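Local atomic coordinates of aeromonas extracellular serine protease (Aeromonas sobria, PDB entry 3WQB), a protein that cleaves peptide bonds after paired basic residues, one of them lysine, as a secreted calcium-binding serine protease and probable virulence factor. Residues A[499-504]-A[533-538]. The protein carries 1 engineered substitution. Numbering follows the deposited sequence.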
loop_
_atom_site.group_PDB
_atom_site.type_symbol
_atom_site.label_atom_id
_atom_site.label_comp_id
_atom_site.label_asym_id
_atom_site.label_seq_id
_atom_site.Cartn_x
_atom_site.Cartn_y
_atom_site.Cartn_z
ATOM N N THR A 499 12.856 -13.313 -18.259
ATOM C CA THR A 499 12.857 -12.747 -16.901
ATOM C C THR A 499 11.690 -13.296 -16.080
ATOM O O THR A 499 10.580 -13.442 -16.588
ATOM C CB THR A 499 12.748 -11.220 -16.978
ATOM O OG1 THR A 499 13.736 -10.734 -17.889
ATOM C CG2 THR A 499 12.946 -10.560 -15.610
ATOM N N ARG A 500 11.938 -13.601 -14.813
ATOM C CA ARG A 500 10.899 -14.184 -13.969
ATOM C C ARG A 500 10.526 -13.256 -12.824
ATOM O O ARG A 500 11.382 -12.508 -12.315
ATOM C CB ARG A 500 11.385 -15.512 -13.387
ATOM C CG ARG A 500 11.740 -16.547 -14.443
ATOM C CD ARG A 500 12.388 -17.757 -13.795
ATOM N NE ARG A 500 11.430 -18.542 -13.022
ATOM C CZ ARG A 500 10.639 -19.481 -13.535
ATOM N NH1 ARG A 500 10.699 -19.792 -14.824
ATOM N NH2 ARG A 500 9.806 -20.133 -12.745
ATOM N N SER A 501 9.261 -13.319 -12.400
ATOM C CA SER A 501 8.792 -12.526 -11.265
ATOM C C SER A 501 7.773 -13.329 -10.480
ATOM O O SER A 501 6.753 -13.760 -11.041
ATOM C CB SER A 501 8.137 -11.244 -11.770
ATOM O OG SER A 501 7.660 -10.444 -10.698
ATOM N N ILE A 502 8.041 -13.543 -9.192
ATOM C CA ILE A 502 7.087 -14.226 -8.332
ATOM C C ILE A 502 5.984 -13.240 -7.938
ATOM O O ILE A 502 6.223 -12.269 -7.220
ATOM C CB ILE A 502 7.782 -14.856 -7.108
ATOM C CG1 ILE A 502 8.710 -15.984 -7.581
ATOM C CG2 ILE A 502 6.754 -15.344 -6.088
ATOM C CD1 ILE A 502 9.708 -16.471 -6.542
ATOM N N LEU A 503 4.784 -13.486 -8.452
ATOM C CA LEU A 503 3.625 -12.610 -8.216
ATOM C C LEU A 503 2.988 -12.889 -6.868
ATOM O O LEU A 503 2.540 -11.974 -6.177
ATOM C CB LEU A 503 2.564 -12.799 -9.299
ATOM C CG LEU A 503 3.007 -12.581 -10.739
ATOM C CD1 LEU A 503 1.831 -12.823 -11.659
ATOM C CD2 LEU A 503 3.571 -11.182 -10.931
ATOM N N LEU A 504 2.958 -14.157 -6.491
ATOM C CA LEU A 504 2.466 -14.546 -5.185
ATOM C C LEU A 504 3.358 -15.637 -4.619
ATOM O O LEU A 504 3.478 -16.723 -5.181
ATOM C CB LEU A 504 1.000 -14.993 -5.246
ATOM C CG LEU A 504 0.318 -15.309 -3.904
ATOM C CD1 LEU A 504 0.344 -14.097 -2.950
ATOM C CD2 LEU A 504 -1.106 -15.815 -4.131
ATOM N N MET A 533 -2.791 -9.148 -9.470
ATOM C CA MET A 533 -1.426 -8.964 -8.992
ATOM C C MET A 533 -0.683 -8.067 -9.975
ATOM O O MET A 533 -1.020 -8.024 -11.166
ATOM C CB MET A 533 -0.712 -10.308 -8.862
ATOM C CG MET A 533 -1.320 -11.222 -7.813
ATOM S SD MET A 533 -1.048 -12.982 -8.121
ATOM C CE MET A 533 -2.230 -13.266 -9.424
ATOM N N LEU A 534 0.312 -7.336 -9.480
ATOM C CA LEU A 534 1.132 -6.488 -10.338
ATOM C C LEU A 534 2.607 -6.828 -10.143
ATOM O O LEU A 534 3.026 -7.188 -9.041
ATOM C CB LEU A 534 0.856 -5.009 -10.042
ATOM C CG LEU A 534 1.670 -3.998 -10.859
ATOM C CD1 LEU A 534 0.835 -2.797 -11.224
ATOM C CD2 LEU A 534 2.948 -3.552 -10.141
ATOM N N SER A 535 3.386 -6.728 -11.216
ATOM C CA SER A 535 4.834 -6.806 -11.096
ATOM C C SER A 535 5.523 -5.612 -11.732
ATOM O O SER A 535 5.171 -5.181 -12.841
ATOM C CB SER A 535 5.385 -8.085 -11.711
ATOM O OG SER A 535 6.797 -8.060 -11.664
ATOM N N ASN A 536 6.531 -5.108 -11.023
ATOM C CA ASN A 536 7.415 -4.062 -11.516
ATOM C C ASN A 536 8.718 -4.607 -12.104
ATOM O O ASN A 536 9.544 -3.842 -12.624
ATOM C CB ASN A 536 7.732 -3.084 -10.387
ATOM C CG ASN A 536 6.531 -2.265 -9.977
ATOM O OD1 ASN A 536 5.823 -1.728 -10.834
ATOM N ND2 ASN A 536 6.306 -2.136 -8.665
ATOM N N LYS A 537 8.919 -5.922 -11.991
ATOM C CA LYS A 537 10.192 -6.547 -12.356
ATOM C C LYS A 537 10.634 -6.326 -13.798
ATOM O O LYS A 537 11.834 -6.378 -14.093
ATOM C CB LYS A 537 10.121 -8.043 -12.040
ATOM C CG LYS A 537 11.296 -8.879 -12.512
ATOM C CD LYS A 537 12.590 -8.522 -11.779
ATOM C CE LYS A 537 13.748 -9.393 -12.245
ATOM N NZ LYS A 537 13.581 -10.824 -11.870
ATOM N N PHE A 538 9.670 -6.088 -14.682
ATOM C CA PHE A 538 9.931 -6.076 -16.121
ATOM C C PHE A 538 10.151 -4.675 -16.690
ATOM O O PHE A 538 10.206 -4.486 -17.901
ATOM C CB PHE A 538 8.801 -6.803 -16.855
ATOM C CG PHE A 538 8.496 -8.148 -16.280
ATOM C CD1 PHE A 538 9.340 -9.222 -16.511
ATOM C CD2 PHE A 538 7.358 -8.346 -15.496
ATOM C CE1 PHE A 538 9.064 -10.475 -15.969
ATOM C CE2 PHE A 538 7.073 -9.600 -14.947
ATOM C CZ PHE A 538 7.928 -10.662 -15.193
#
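Thr499-Leu504 and Met533-Phe538 run nearly antiparallel, their end-to-end directions 163° apart, with CA atoms of Ser501 and Lys537 6.2 Å from each other. No backbone hydrogen bond joins them: Ser501 pairs instead with Leu493, and Ser535 with Val475, in two different sheets. Side chains make the contact, two backbone carbonyls of 499-504 taking part. Ser501 OG and Ser535 OG meet in a 2.7 Å hydrogen bond, and Ser535 OG also accepts from Lys537 N, an ST turn where the chain leaves the strand. Both strands belong to the P-domain, a beta sandwich, and the contact joins strand 500-502, outermost in one sheet, to the end of strand 527-535 in the other. CG of Lys537 is anti to the backbone N (chi1 173°), and bends at chi2 and chi4 bring NZ to Arg500 O at 2.8 Å, almost in line with the carbonyl; NZ also forms a salt bridge with Glu400. Lys537 CE lies 3.7 Å from Thr499 CG2. The Phe538 ring turns its edge to Thr499 O, while Ser501 CB approaches CZ obliquely at 3.5 Å, and Trp547 meets the ring edge-to-face. At the other end Met533 SD rests 3.8 Å from Leu503 CB, near the classic bulge where Leu503 and Leu504 both face Ile491.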